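Local coordinates for penicillin-binding protein 1A (PDB 5CXW), which builds cross-linked peptidoglycan, joining lipid-linked precursors into glycan strands and linking their peptides through the penicillin-sensitive transpeptidase domain present in this chain, at residues Q10-R13 with E14-L18; I143-A146 with L147-L151; H280-A283 with G284-S288; V321-K325 with G326-L330; S66-P69 with H70-A73. All coordinates share one frame; numbering follows the deposited sequence. Where two conformers were deposited one is given.

Interaction 1 (Q10-R13 with E14-L18); sequences QVTR and ELLEL
The Arg-13 guanidinium folds back over its own helix, so that one face lies over Glu-14 N, with NH1 3.9 Å from that nitrogen. Water 1 sits at the edge of the group, in its plane, and accepts a hydrogen bond from Arg-13 NH2. The same water donates to Glu-14 OE1 and so bridges two successive residues of alpha helix 2-19. A bend at chi3 (91°) turns the arginine back in this way, and it also brings NH1 within 2.8 Å of Gln-10 OE1, though that bond is weak. In the conformer given for Glu-17, its OE1 stays 4.5 Å from Arg-13 NH2, beyond a salt bridge.

Glu-14 runs out extended, and its carboxylate oxygens accept from backbone N-H groups, OE1 from Phe-232 and OE2 from Val-233, which ties the helix to the start of strand 233-237. Along the backbone each N-H bonds to the carbonyl four residues earlier, from Glu-14 N to Gln-10 O through to the longer Glu-17 N to Arg-13 O. On the apolar side Val-11 and Leu-15 lie side by side, pointing the same way against Val-33 and Val-233. Thr-12 and Leu-16 pair likewise towards Leu-26 of helix 23-29, with Thr-12 OG1 bonded to Glu-8 O. In the Val-11 and Leu-15 pair, CG1 of the valine rests 3.8 Å from CD1 of the leucine.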
loop_
_atom_site.group_PDB
_atom_site.type_symbol
_atom_site.label_atom_id
_atom_site.label_comp_id
_atom_site.label_asym_id
_atom_site.label_seq_id
_atom_site.Cartn_x
_atom_site.Cartn_y
_atom_site.Cartn_z
ATOM N N GLN A 10 17.152 -8.308 3.092
ATOM C CA GLN A 10 16.523 -7.374 4.039
ATOM C C GLN A 10 16.812 -7.688 5.492
ATOM O O GLN A 10 16.987 -6.799 6.308
ATOM C CB GLN A 10 15.018 -7.316 3.818
ATOM C CG GLN A 10 14.572 -6.711 2.496
ATOM C CD GLN A 10 15.134 -5.325 2.349
ATOM O OE1 GLN A 10 14.993 -4.508 3.221
ATOM N NE2 GLN A 10 15.846 -5.090 1.267
ATOM N N VAL A 11 16.905 -8.960 5.828
ATOM C CA VAL A 11 17.286 -9.353 7.163
ATOM C C VAL A 11 18.715 -8.896 7.498
ATOM O O VAL A 11 18.967 -8.360 8.561
ATOM C CB VAL A 11 17.132 -10.897 7.354
ATOM C CG1 VAL A 11 17.739 -11.369 8.699
ATOM C CG2 VAL A 11 15.687 -11.326 7.301
ATOM N N THR A 12 19.650 -9.122 6.572
ATOM C CA THR A 12 21.012 -8.670 6.741
ATOM C C THR A 12 21.105 -7.180 6.948
ATOM O O THR A 12 21.774 -6.717 7.879
ATOM C CB THR A 12 21.865 -9.028 5.552
ATOM O OG1 THR A 12 21.894 -10.444 5.441
ATOM C CG2 THR A 12 23.296 -8.513 5.707
ATOM N N ARG A 13 20.399 -6.430 6.115
ATOM C CA ARG A 13 20.386 -4.987 6.217
ATOM C C ARG A 13 19.920 -4.580 7.609
ATOM O O ARG A 13 20.509 -3.716 8.240
ATOM C CB ARG A 13 19.449 -4.404 5.144
ATOM C CG ARG A 13 19.566 -2.918 4.846
ATOM C CD ARG A 13 18.262 -2.323 4.221
ATOM N NE ARG A 13 17.487 -1.857 5.356
ATOM C CZ ARG A 13 16.557 -2.536 6.057
ATOM N NH1 ARG A 13 16.049 -3.764 5.727
ATOM N NH2 ARG A 13 16.082 -1.927 7.139
ATOM N N GLU A 14 18.865 -5.205 8.088
ATOM C CA GLU A 14 18.305 -4.830 9.407
ATOM C C GLU A 14 19.259 -5.210 10.577
ATOM O O GLU A 14 19.410 -4.470 11.566
ATOM C CB GLU A 14 16.957 -5.512 9.581
ATOM C CG GLU A 14 16.202 -5.095 10.814
ATOM C CD GLU A 14 14.798 -5.662 10.824
ATOM O OE1 GLU A 14 14.113 -5.581 9.790
ATOM O OE2 GLU A 14 14.328 -6.169 11.825
ATOM N N LEU A 15 19.902 -6.380 10.454
ATOM C CA LEU A 15 20.865 -6.817 11.478
ATOM C C LEU A 15 22.033 -5.828 11.534
ATOM O O LEU A 15 22.469 -5.470 12.623
ATOM C CB LEU A 15 21.382 -8.243 11.196
ATOM C CG LEU A 15 20.338 -9.334 11.361
ATOM C CD1 LEU A 15 20.827 -10.624 10.701
ATOM C CD2 LEU A 15 19.943 -9.521 12.816
ATOM N N LEU A 16 22.516 -5.381 10.363
ATOM C CA LEU A 16 23.600 -4.396 10.303
ATOM C C LEU A 16 23.254 -3.115 11.078
ATOM O O LEU A 16 24.091 -2.613 11.820
ATOM C CB LEU A 16 24.000 -4.097 8.862
ATOM C CG LEU A 16 25.091 -4.989 8.233
ATOM C CD1 LEU A 16 25.193 -6.408 8.792
ATOM C CD2 LEU A 16 25.099 -5.016 6.698
ATOM N N GLU A 17 22.034 -2.612 10.905
ATOM C CA GLU A 17 21.586 -1.443 11.651
ATOM C C GLU A 17 21.484 -1.768 13.133
ATOM O O GLU A 17 22.023 -1.039 13.967
ATOM C CB GLU A 17 20.239 -0.923 11.149
ATOM C CG GLU A 17 19.619 0.094 12.099
ATOM C CD GLU A 17 18.540 0.928 11.442
ATOM O OE1 GLU A 17 18.056 0.529 10.360
ATOM O OE2 GLU A 17 18.168 1.983 12.004
ATOM N N LEU A 18 20.838 -2.890 13.453
ATOM C CA LEU A 18 20.600 -3.282 14.848
ATOM C C LEU A 18 21.884 -3.410 15.677
ATOM O O LEU A 18 21.917 -3.049 16.855
ATOM C CB LEU A 18 19.873 -4.623 14.892
ATOM C CG LEU A 18 18.877 -4.880 16.013
ATOM C CD1 LEU A 18 18.360 -6.320 15.869
ATOM C CD2 LEU A 18 19.422 -4.627 17.403
HETATM O O HOH W 1 14.190 -3.443 8.162
#

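Interaction 2 (I143-A146 with L147-L151). With 35P ((2R,4S)-5,5-dimethyl-2-{(1R)-2-oxo-1-[(phenoxyacetyl)amino]ethyl}-1,3-thiazolidine-4-carboxylic acid), chain C.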
loop_
_atom_site.group_PDB
_atom_site.type_symbol
_atom_site.label_atom_id
_atom_site.label_comp_id
_atom_site.label_asym_id
_atom_site.label_seq_id
_atom_site.Cartn_x
_atom_site.Cartn_y
_atom_site.Cartn_z
ATOM N N ILE A 143 -17.191 12.190 -0.551
ATOM C CA ILE A 143 -15.814 11.711 -0.709
ATOM C C ILE A 143 -15.598 10.202 -0.431
ATOM O O ILE A 143 -14.625 9.622 -0.922
ATOM C CB ILE A 143 -14.823 12.581 0.059
ATOM C CG1 ILE A 143 -15.042 12.565 1.557
ATOM C CG2 ILE A 143 -14.831 13.984 -0.499
ATOM C CD1 ILE A 143 -13.963 13.372 2.326
ATOM N N ALA A 144 -16.483 9.559 0.290
ATOM C CA ALA A 144 -16.451 8.095 0.406
ATOM C C ALA A 144 -16.843 7.397 -0.917
ATOM O O ALA A 144 -16.140 6.459 -1.374
ATOM C CB ALA A 144 -17.333 7.633 1.493
ATOM N N GLU A 145 -17.913 7.883 -1.535
ATOM C CA GLU A 145 -18.354 7.381 -2.830
ATOM C C GLU A 145 -17.286 7.652 -3.887
ATOM O O GLU A 145 -16.991 6.791 -4.706
ATOM C CB GLU A 145 -19.706 7.984 -3.186
ATOM C CG GLU A 145 -20.263 7.606 -4.553
ATOM C CD GLU A 145 -20.982 6.281 -4.621
ATOM O OE1 GLU A 145 -21.414 5.929 -5.740
ATOM O OE2 GLU A 145 -21.143 5.625 -3.580
ATOM N N ALA A 146 -16.676 8.847 -3.860
ATOM C CA ALA A 146 -15.632 9.167 -4.838
ATOM C C ALA A 146 -14.383 8.313 -4.627
ATOM O O ALA A 146 -13.686 8.088 -5.579
ATOM C CB ALA A 146 -15.280 10.656 -4.800
ATOM N N LEU A 147 -14.141 7.831 -3.412
ATOM C CA LEU A 147 -12.983 6.959 -3.198
ATOM C C LEU A 147 -13.263 5.590 -3.856
ATOM O O LEU A 147 -12.409 5.022 -4.562
ATOM C CB LEU A 147 -12.666 6.749 -1.724
ATOM C CG LEU A 147 -11.382 5.946 -1.439
ATOM C CD1 LEU A 147 -10.084 6.745 -1.764
ATOM C CD2 LEU A 147 -11.391 5.528 0.007
ATOM N N LYS A 148 -14.449 5.067 -3.576
ATOM C CA LYS A 148 -14.864 3.759 -4.152
ATOM C C LYS A 148 -14.807 3.826 -5.677
ATOM O O LYS A 148 -14.262 2.935 -6.329
ATOM C CB LYS A 148 -16.242 3.378 -3.623
ATOM C CG LYS A 148 -16.770 2.067 -4.192
ATOM C CD LYS A 148 -18.148 1.716 -3.637
ATOM C CE LYS A 148 -19.257 2.656 -4.032
ATOM N NZ LYS A 148 -20.494 2.362 -3.200
ATOM N N MET A 149 -15.388 4.871 -6.266
ATOM C CA MET A 149 -15.413 4.984 -7.733
ATOM C C MET A 149 -14.077 5.438 -8.309
ATOM O O MET A 149 -13.865 5.411 -9.534
ATOM C CB MET A 149 -16.513 5.962 -8.161
ATOM C CG MET A 149 -17.890 5.437 -7.885
ATOM S SD MET A 149 -19.138 6.709 -8.288
ATOM C CE MET A 149 -18.926 6.722 -10.051
ATOM N N SER A 150 -13.196 5.851 -7.418
ATOM C CA SER A 150 -11.854 6.337 -7.706
ATOM C C SER A 150 -11.861 7.503 -8.686
ATOM O O SER A 150 -11.291 7.448 -9.768
ATOM C CB SER A 150 -10.925 5.211 -8.125
ATOM O OG SER A 150 -9.597 5.617 -7.780
ATOM N N LEU A 151 -12.589 8.533 -8.274
ATOM C CA LEU A 151 -12.702 9.709 -9.123
ATOM C C LEU A 151 -11.528 10.652 -8.944
ATOM O O LEU A 151 -11.396 11.266 -7.894
ATOM C CB LEU A 151 -14.035 10.400 -8.886
ATOM C CG LEU A 151 -15.251 9.467 -9.061
ATOM C CD1 LEU A 151 -16.503 10.259 -8.688
ATOM C CD2 LEU A 151 -15.325 8.908 -10.434
HETATM C C24 35P C . -5.294 7.865 -17.876
HETATM C C23 35P C . -4.874 7.588 -19.173
HETATM C C22 35P C . -4.371 6.346 -19.487
HETATM C C21 35P C . -4.283 5.346 -18.530
HETATM C C20 35P C . -4.698 5.594 -17.239
HETATM C C19 35P C . -5.222 6.866 -16.908
HETATM O O1 35P C . -5.670 7.181 -15.649
HETATM C C2 35P C . -5.855 6.130 -14.705
HETATM C C3 35P C . -6.622 6.665 -13.528
HETATM O O18 35P C . -7.377 7.617 -13.670
HETATM N N4 35P C . -6.415 6.007 -12.398
HETATM C C5 35P C . -7.126 6.350 -11.176
HETATM C C6 35P C . -6.300 5.891 -10.045
HETATM O O17 35P C . -5.406 5.022 -10.111
HETATM C C8 35P C . -8.563 5.679 -11.038
HETATM N N7 35P C . -8.259 4.535 -10.228
HETATM S S11 35P C . -9.337 5.051 -12.429
HETATM C C10 35P C . -9.202 3.365 -12.066
HETATM C C12 35P C . -8.767 2.579 -13.303
HETATM C C15 35P C . -10.486 2.744 -11.583
HETATM C C9 35P C . -8.102 3.325 -11.000
HETATM C C13 35P C . -8.010 2.157 -10.068
HETATM O O14 35P C . -8.555 2.299 -8.930
HETATM O O16 35P C . -7.366 1.160 -10.461
HETATM O O HOH W 2 -22.479 3.410 -4.644
#
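A Schellman motif closes helix 143-149 by bending Leu-151 N back onto Ala-146 O at 2.9 Å, a nearly straight bond (167° at the hydrogen) lying in the carbonyl plane. The companion link, Ser-150 N to Leu-147 O, is weak. Ser-150 is the C-prime residue, and its positive phi (56°) turns the chain out of the helix. Leu-151 then folds inward, putting CD1 4.1 Å from Ala-146 CB, and it serves as the N-cap position of helix 152-161.

The turn delivers Ser-150 to the penicillin pocket. It fits the serine of the SxN motif of penicillin-binding proteins. With OG anti to the backbone N (chi1 -153°), the hydroxyl reaches the opened penicillin V and accepts a bond from 35P N7 at 3.0 Å. Lys-100 NZ and Lys-291 NZ also bond to this OG, and Ser-97, the probable acyl-ester serine, touches the same side chain.

On the outer side of the helix Glu-145, in the conformer given here, bends at chi2 to reach Lys-148 and Met-149, three and four residues on. Its OE2 forms a salt bridge with Lys-148 NZ (3.3 Å) whose hydrogen bond is weak; water 2 also joins the two. In this same conformer Glu-145 OE1 lies 3.5 Å from Met-149 SD. Lys-148 and Met-149 both go on to pack against Tyr-276, and Leu-147 reaches Lys-100 and Leu-104 of helix 100-109.

Interaction 3 (H280-A283 with G284-S288); sequences HNLA and GGRDS
The chain reverses at Ala-283 to Arg-286, where Gly-284 and Gly-285 both take positive phi (69° and 70°) and Arg-286 N bonds back to Ala-283 O at 3.3 Å. That donor stands well above the carbonyl plane rather than on a lone pair.

Behind the turn, Leu-282, on the first arm, packs against the second. Its CB lies 4.0 Å from Arg-286 CB, and the two side chains cross at a slant. Further out, Leu-282 CD1 touches Ser-288 CB (3.8 Å) and lies 4.0 Å from Arg-286 CD. The leucine also packs on Trp-348 of helix 343-356, as does Ser-288.

Arg-286 sets out with CG anti to the backbone N (chi1 -171°) and bends only at chi3. Its NE donates to water 6, which lies at the guanidinium edge, in plane, and donates in turn to Ala-283 O. Beyond it NH2 binds Thr-359 O, with a weaker link from NH1 to Ser-360 O. Water fills in between the arms: water 3 joins Leu-282 N, Arg-286 O and Ser-288 OG, while water 4 spans Leu-282 O (2.7 Å) and Gly-285 N (2.9 Å). The backbone angles and the bond from Arg-286 N to Ala-283 O, three residues back, fit a type I' beta turn built on two glycines, here a water-bridged reversal leading into edge strand 289-296.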
loop_
_atom_site.group_PDB
_atom_site.type_symbol
_atom_site.label_atom_id
_atom_site.label_comp_id
_atom_site.label_asym_id
_atom_site.label_seq_id
_atom_site.Cartn_x
_atom_site.Cartn_y
_atom_site.Cartn_z
ATOM N N HIS A 280 -13.572 -8.878 -5.725
ATOM C CA HIS A 280 -12.448 -9.466 -5.051
ATOM C C HIS A 280 -12.571 -9.469 -3.537
ATOM O O HIS A 280 -11.572 -9.420 -2.810
ATOM C CB HIS A 280 -11.152 -8.774 -5.488
ATOM C CG HIS A 280 -10.687 -9.211 -6.819
ATOM N ND1 HIS A 280 -11.014 -8.525 -7.973
ATOM C CD2 HIS A 280 -9.856 -10.222 -7.186
ATOM C CE1 HIS A 280 -10.438 -9.139 -9.002
ATOM N NE2 HIS A 280 -9.762 -10.190 -8.548
ATOM N N ASN A 281 -13.809 -9.585 -3.064
ATOM C CA ASN A 281 -14.115 -9.838 -1.608
ATOM C C ASN A 281 -13.311 -11.074 -1.181
ATOM O O ASN A 281 -13.222 -12.057 -1.943
ATOM C CB ASN A 281 -15.594 -10.237 -1.405
ATOM C CG ASN A 281 -16.609 -9.366 -2.149
ATOM O OD1 ASN A 281 -17.357 -8.527 -1.478
ATOM N ND2 ASN A 281 -16.749 -9.590 -3.533
ATOM N N LEU A 282 -12.787 -11.046 0.046
ATOM C CA LEU A 282 -12.022 -12.158 0.573
ATOM C C LEU A 282 -12.964 -13.343 0.820
ATOM O O LEU A 282 -14.217 -13.190 0.976
ATOM C CB LEU A 282 -11.326 -11.755 1.881
ATOM C CG LEU A 282 -10.279 -10.630 1.712
ATOM C CD1 LEU A 282 -9.537 -10.375 3.008
ATOM C CD2 LEU A 282 -9.299 -10.974 0.586
ATOM N N ALA A 283 -12.370 -14.529 0.850
ATOM C CA ALA A 283 -13.140 -15.742 1.025
ATOM C C ALA A 283 -13.881 -15.844 2.376
ATOM O O ALA A 283 -13.453 -15.295 3.382
ATOM C CB ALA A 283 -12.246 -16.938 0.816
ATOM N N GLY A 284 -14.996 -16.571 2.370
ATOM C CA GLY A 284 -15.687 -16.950 3.597
ATOM C C GLY A 284 -16.342 -15.780 4.314
ATOM O O GLY A 284 -16.498 -15.810 5.537
ATOM N N GLY A 285 -16.729 -14.757 3.540
ATOM C CA GLY A 285 -17.350 -13.554 4.086
ATOM C C GLY A 285 -16.452 -12.653 4.885
ATOM O O GLY A 285 -16.906 -11.832 5.684
ATOM N N ARG A 286 -15.157 -12.813 4.723
ATOM C CA ARG A 286 -14.248 -12.021 5.519
ATOM C C ARG A 286 -14.247 -10.568 5.041
ATOM O O ARG A 286 -13.950 -10.313 3.882
ATOM C CB ARG A 286 -12.852 -12.629 5.436
ATOM C CG ARG A 286 -11.865 -12.013 6.384
ATOM C CD ARG A 286 -10.476 -12.563 6.192
ATOM N NE ARG A 286 -10.376 -14.002 6.405
ATOM C CZ ARG A 286 -10.142 -14.586 7.589
ATOM N NH1 ARG A 286 -9.985 -13.893 8.697
ATOM N NH2 ARG A 286 -9.998 -15.886 7.634
ATOM N N ASP A 287 -14.513 -9.625 5.934
ATOM C CA ASP A 287 -14.483 -8.195 5.588
ATOM C C ASP A 287 -13.044 -7.746 5.305
ATOM O O ASP A 287 -12.068 -8.279 5.843
ATOM C CB ASP A 287 -15.029 -7.296 6.721
ATOM C CG ASP A 287 -16.506 -7.510 7.016
ATOM O OD1 ASP A 287 -17.154 -8.190 6.198
ATOM O OD2 ASP A 287 -17.012 -7.052 8.100
ATOM N N SER A 288 -12.921 -6.691 4.513
ATOM C CA SER A 288 -11.621 -6.119 4.248
ATOM C C SER A 288 -11.795 -4.641 3.904
ATOM O O SER A 288 -12.902 -4.191 3.723
ATOM C CB SER A 288 -10.950 -6.806 3.033
ATOM O OG SER A 288 -11.685 -6.599 1.848
HETATM O O HOH W 3 -13.434 -8.675 1.644
HETATM O O HOH W 4 -16.746 -14.207 0.743
HETATM O O HOH W 5 -15.963 -11.207 1.924
HETATM O O HOH W 6 -10.597 -14.932 3.642
#

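Interaction 4 (V321-K325 with G326-L330); sequences VGTVK and GDEPL
Thr-323 points its CB into the bend formed with Gly-326 to Leu-330 and divides there into a polar and an apolar branch. The hydroxyl stands between the backbone N and the carbonyl carbon (chi1 74°), facing the turn. There OG1 accepts a weak bond from Gly-326 N at 3.2 Å. Two waters also bond to it. Water 7 bridges OG1 and Glu-328 O, donating to the latter, and water 8 links OG1 to Lys-325 N (2.9 Å from the water) and, weakly, to Asp-327 OD1. A polar group inside the loop is thus tied to several points of the backbone around it.

The methyl branch goes the other way. Thr-323 CG2 meets Glu-328 CG at 3.7 Å, the two side chains crossing, and lies 3.8 Å from Leu-330 CD1. The threonine and leucine side chains run antiparallel as they pass. The two methyls of Leu-330 reach the strand backbone: its CD1 rests on Gly-322 C (3.7 Å) and its CD2 on Val-321 O (3.6 Å).

At the outer end Lys-325 and Asp-327 lie alongside each other, with Asp-327 OD1 3.5 Å from Lys-325 CB, but Lys-325 NZ stays 5.6 Å from Asp-327 OD2. Glu-328 OE2 comes close to a like charge on Asp-57. Gly-326 N also makes a weak bond to Thr-323 O. With the backbone angles of Val-324 and Lys-325, this fits a type I beta turn, followed by a glycine of positive phi, at the end of strand 315-323 of the transpeptidase sheet.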
loop_
_atom_site.group_PDB
_atom_site.type_symbol
_atom_site.label_atom_id
_atom_site.label_comp_id
_atom_site.label_asym_id
_atom_site.label_seq_id
_atom_site.Cartn_x
_atom_site.Cartn_y
_atom_site.Cartn_z
ATOM N N VAL A 321 1.819 -4.786 -9.751
ATOM C CA VAL A 321 2.189 -5.451 -10.980
ATOM C C VAL A 321 2.659 -4.394 -11.968
ATOM O O VAL A 321 2.054 -3.321 -12.119
ATOM C CB VAL A 321 1.014 -6.273 -11.549
ATOM C CG1 VAL A 321 1.412 -6.916 -12.884
ATOM C CG2 VAL A 321 0.545 -7.333 -10.564
ATOM N N GLY A 322 3.731 -4.693 -12.702
ATOM C CA GLY A 322 4.241 -3.792 -13.752
ATOM C C GLY A 322 5.187 -4.565 -14.643
ATOM O O GLY A 322 5.112 -5.810 -14.697
ATOM N N THR A 323 6.077 -3.859 -15.310
ATOM C CA THR A 323 7.068 -4.522 -16.135
ATOM C C THR A 323 8.466 -4.223 -15.682
ATOM O O THR A 323 8.721 -3.225 -14.988
ATOM C CB THR A 323 6.945 -4.180 -17.638
ATOM O OG1 THR A 323 7.419 -2.850 -17.928
ATOM C CG2 THR A 323 5.499 -4.349 -18.119
ATOM N N VAL A 324 9.412 -5.069 -16.114
ATOM C CA VAL A 324 10.744 -4.978 -15.545
ATOM C C VAL A 324 11.461 -3.635 -15.816
ATOM O O VAL A 324 12.158 -3.144 -14.950
ATOM C CB VAL A 324 11.630 -6.150 -15.999
ATOM C CG1 VAL A 324 11.692 -6.236 -17.511
ATOM C CG2 VAL A 324 12.992 -6.053 -15.357
ATOM N N LYS A 325 11.298 -3.056 -16.994
ATOM C CA LYS A 325 11.884 -1.721 -17.284
ATOM C C LYS A 325 10.916 -0.566 -17.118
ATOM O O LYS A 325 11.327 0.567 -17.205
ATOM C CB LYS A 325 12.493 -1.657 -18.688
ATOM C CG LYS A 325 13.854 -2.309 -18.789
ATOM C CD LYS A 325 14.513 -1.980 -20.116
ATOM C CE LYS A 325 15.969 -2.391 -20.122
ATOM N NZ LYS A 325 16.555 -2.421 -21.493
ATOM N N GLY A 326 9.639 -0.841 -16.883
ATOM C CA GLY A 326 8.682 0.176 -16.611
ATOM C C GLY A 326 8.446 1.152 -17.733
ATOM O O GLY A 326 8.101 2.293 -17.455
ATOM N N ASP A 327 8.628 0.674 -18.957
ATOM C CA ASP A 327 8.606 1.481 -20.186
ATOM C C ASP A 327 7.727 0.840 -21.285
ATOM O O ASP A 327 8.009 1.001 -22.471
ATOM C CB ASP A 327 10.039 1.544 -20.749
ATOM C CG ASP A 327 10.541 0.189 -21.196
ATOM O OD1 ASP A 327 9.894 -0.860 -20.912
ATOM O OD2 ASP A 327 11.603 0.139 -21.851
ATOM N N GLU A 328 6.728 0.048 -20.912
ATOM C CA GLU A 328 5.849 -0.556 -21.920
ATOM C C GLU A 328 4.442 -0.646 -21.299
ATOM O O GLU A 328 4.319 -0.962 -20.111
ATOM C CB GLU A 328 6.390 -1.912 -22.406
ATOM C CG GLU A 328 6.006 -3.184 -21.645
ATOM C CD GLU A 328 6.461 -4.511 -22.308
ATOM O OE1 GLU A 328 7.259 -4.479 -23.272
ATOM O OE2 GLU A 328 6.024 -5.626 -21.872
ATOM N N PRO A 329 3.390 -0.341 -22.069
ATOM C CA PRO A 329 2.052 -0.555 -21.574
ATOM C C PRO A 329 1.859 -1.936 -20.985
ATOM O O PRO A 329 2.339 -2.924 -21.537
ATOM C CB PRO A 329 1.209 -0.432 -22.843
ATOM C CG PRO A 329 1.950 0.628 -23.614
ATOM C CD PRO A 329 3.376 0.244 -23.435
ATOM N N LEU A 330 1.082 -2.003 -19.915
ATOM C CA LEU A 330 0.895 -3.197 -19.173
ATOM C C LEU A 330 -0.364 -3.919 -19.637
ATOM O O LEU A 330 -1.465 -3.396 -19.474
ATOM C CB LEU A 330 0.846 -2.833 -17.685
ATOM C CG LEU A 330 0.775 -3.935 -16.665
ATOM C CD1 LEU A 330 2.043 -4.785 -16.608
ATOM C CD2 LEU A 330 0.445 -3.362 -15.289
HETATM O O HOH W 7 5.872 -0.872 -18.010
HETATM O O HOH W 8 9.778 -3.812 -19.355
#

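Interaction 5 (S66-P69 with H70-A73); sequences SIDP and HNGA
Asp-68 N bonds to Ala-73 O at 2.9 Å, nearly straight (169°) and in the carbonyl plane, where the hairpin between strands 60-67 and 74-78 begins to turn. This is the tight side. Ile-67 CA adds a C-H contact to the same oxygen at 3.4 Å, and Ile-67 CG2 packs beside Gly-72 while the rest of the residue faces helix 211-222. Asp-68 O accepts two backbone bonds: Gly-72 N comes almost straight down the carbonyl at 2.8 Å, and Asn-71 N from above its plane. The latter link spans a turn through Pro-69 and His-70. Gly-72 has a positive phi, and its backbone angles leave no room for a CB beside the preceding carbonyl.

The His-70 side is looser and wetter. Asp-68 OD1, carried there with CG anti to the backbone N (chi1 -174°), accepts from His-70 N, which meets it from above the carboxylate plane. The imidazole is turned 69° from that plane, and water 9, at the ring edge, joins His-70 ND1 to Asp-68 OD2 (2.6 Å from the water). The same OD2 forms a salt bridge with Arg-75.

Asn-71 crosses the carboxylate, with its amide OD1 3.3 Å from Asp-68 CB. That oxygen closes an Asx turn by accepting Ala-73 N at 3.0 Å.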
loop_
_atom_site.group_PDB
_atom_site.type_symbol
_atom_site.label_atom_id
_atom_site.label_comp_id
_atom_site.label_asym_id
_atom_site.label_seq_id
_atom_site.Cartn_x
_atom_site.Cartn_y
_atom_site.Cartn_z
ATOM N N SER A 66 3.238 -8.178 2.978
ATOM C CA SER A 66 2.205 -8.290 3.954
ATOM C C SER A 66 2.795 -7.978 5.327
ATOM O O SER A 66 3.858 -8.592 5.699
ATOM C CB SER A 66 1.663 -9.714 3.989
ATOM O OG SER A 66 1.087 -10.093 2.736
ATOM N N ILE A 67 2.134 -7.082 6.056
ATOM C CA ILE A 67 2.572 -6.644 7.375
ATOM C C ILE A 67 1.477 -6.855 8.423
ATOM O O ILE A 67 0.277 -6.630 8.161
ATOM C CB ILE A 67 2.950 -5.158 7.298
ATOM C CG1 ILE A 67 4.315 -5.057 6.560
ATOM C CG2 ILE A 67 3.111 -4.534 8.685
ATOM C CD1 ILE A 67 4.731 -3.680 6.195
ATOM N N ASP A 68 1.891 -7.327 9.596
ATOM C CA ASP A 68 1.041 -7.450 10.767
ATOM C C ASP A 68 0.787 -6.069 11.401
ATOM O O ASP A 68 1.704 -5.460 11.953
ATOM C CB ASP A 68 1.716 -8.384 11.759
ATOM C CG ASP A 68 0.859 -8.701 12.969
ATOM O OD1 ASP A 68 -0.177 -8.045 13.196
ATOM O OD2 ASP A 68 1.290 -9.658 13.686
ATOM N N PRO A 69 -0.456 -5.537 11.322
ATOM C CA PRO A 69 -0.703 -4.244 11.922
ATOM C C PRO A 69 -0.505 -4.155 13.433
ATOM O O PRO A 69 -0.377 -3.043 14.001
ATOM C CB PRO A 69 -2.199 -3.971 11.559
ATOM C CG PRO A 69 -2.439 -4.812 10.325
ATOM C CD PRO A 69 -1.688 -6.071 10.708
ATOM N N HIS A 70 -0.550 -5.313 14.104
ATOM C CA HIS A 70 -0.339 -5.312 15.554
ATOM C C HIS A 70 1.069 -4.891 15.976
ATOM O O HIS A 70 1.294 -4.496 17.140
ATOM C CB HIS A 70 -0.658 -6.670 16.174
ATOM C CG HIS A 70 -2.004 -7.212 15.808
ATOM N ND1 HIS A 70 -2.244 -8.567 15.665
ATOM C CD2 HIS A 70 -3.189 -6.614 15.644
ATOM C CE1 HIS A 70 -3.514 -8.757 15.356
ATOM N NE2 HIS A 70 -4.111 -7.586 15.341
ATOM N N ASN A 71 2.031 -5.110 15.106
ATOM C CA ASN A 71 3.409 -4.862 15.496
ATOM C C ASN A 71 4.402 -4.479 14.438
ATOM O O ASN A 71 5.557 -4.293 14.763
ATOM C CB ASN A 71 3.885 -6.126 16.221
ATOM C CG ASN A 71 3.702 -7.330 15.374
ATOM O OD1 ASN A 71 3.697 -7.281 14.173
ATOM N ND2 ASN A 71 3.495 -8.471 16.036
ATOM N N GLY A 72 3.995 -4.384 13.170
ATOM C CA GLY A 72 4.949 -4.009 12.094
ATOM C C GLY A 72 5.711 -5.161 11.501
ATOM O O GLY A 72 6.530 -4.960 10.588
ATOM N N ALA A 73 5.464 -6.385 11.975
ATOM C CA ALA A 73 6.204 -7.574 11.495
ATOM C C ALA A 73 5.890 -7.870 10.039
ATOM O O ALA A 73 4.738 -7.852 9.628
ATOM C CB ALA A 73 5.866 -8.762 12.377
HETATM O O HOH W 9 -0.084 -10.263 15.827
#

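Interaction 2 alone holds a pocket residue: Ser-150 binds the ligand directly, its side chain about 3 Å from that of Ser-97. Interactions 4 and 5 belong to one antiparallel sheet, at the ends of neighbouring strands 315-323 and 60-67, yet their centres lie 29 Å apart on opposite sides of the chain's centre. In interaction 4 the Leu-330 side chain lies about 10 Å from the bound penicillin. Interaction 3 leads into edge strand 289-296, which carries Lys-291, a partner of Ser-150; the centre of interaction 3 is 20 Å from that of interaction 2. Interaction 1 is the most remote, 40 Å from interaction 2 between centres, and approaches interaction 5 to about 8 Å between nearest atoms.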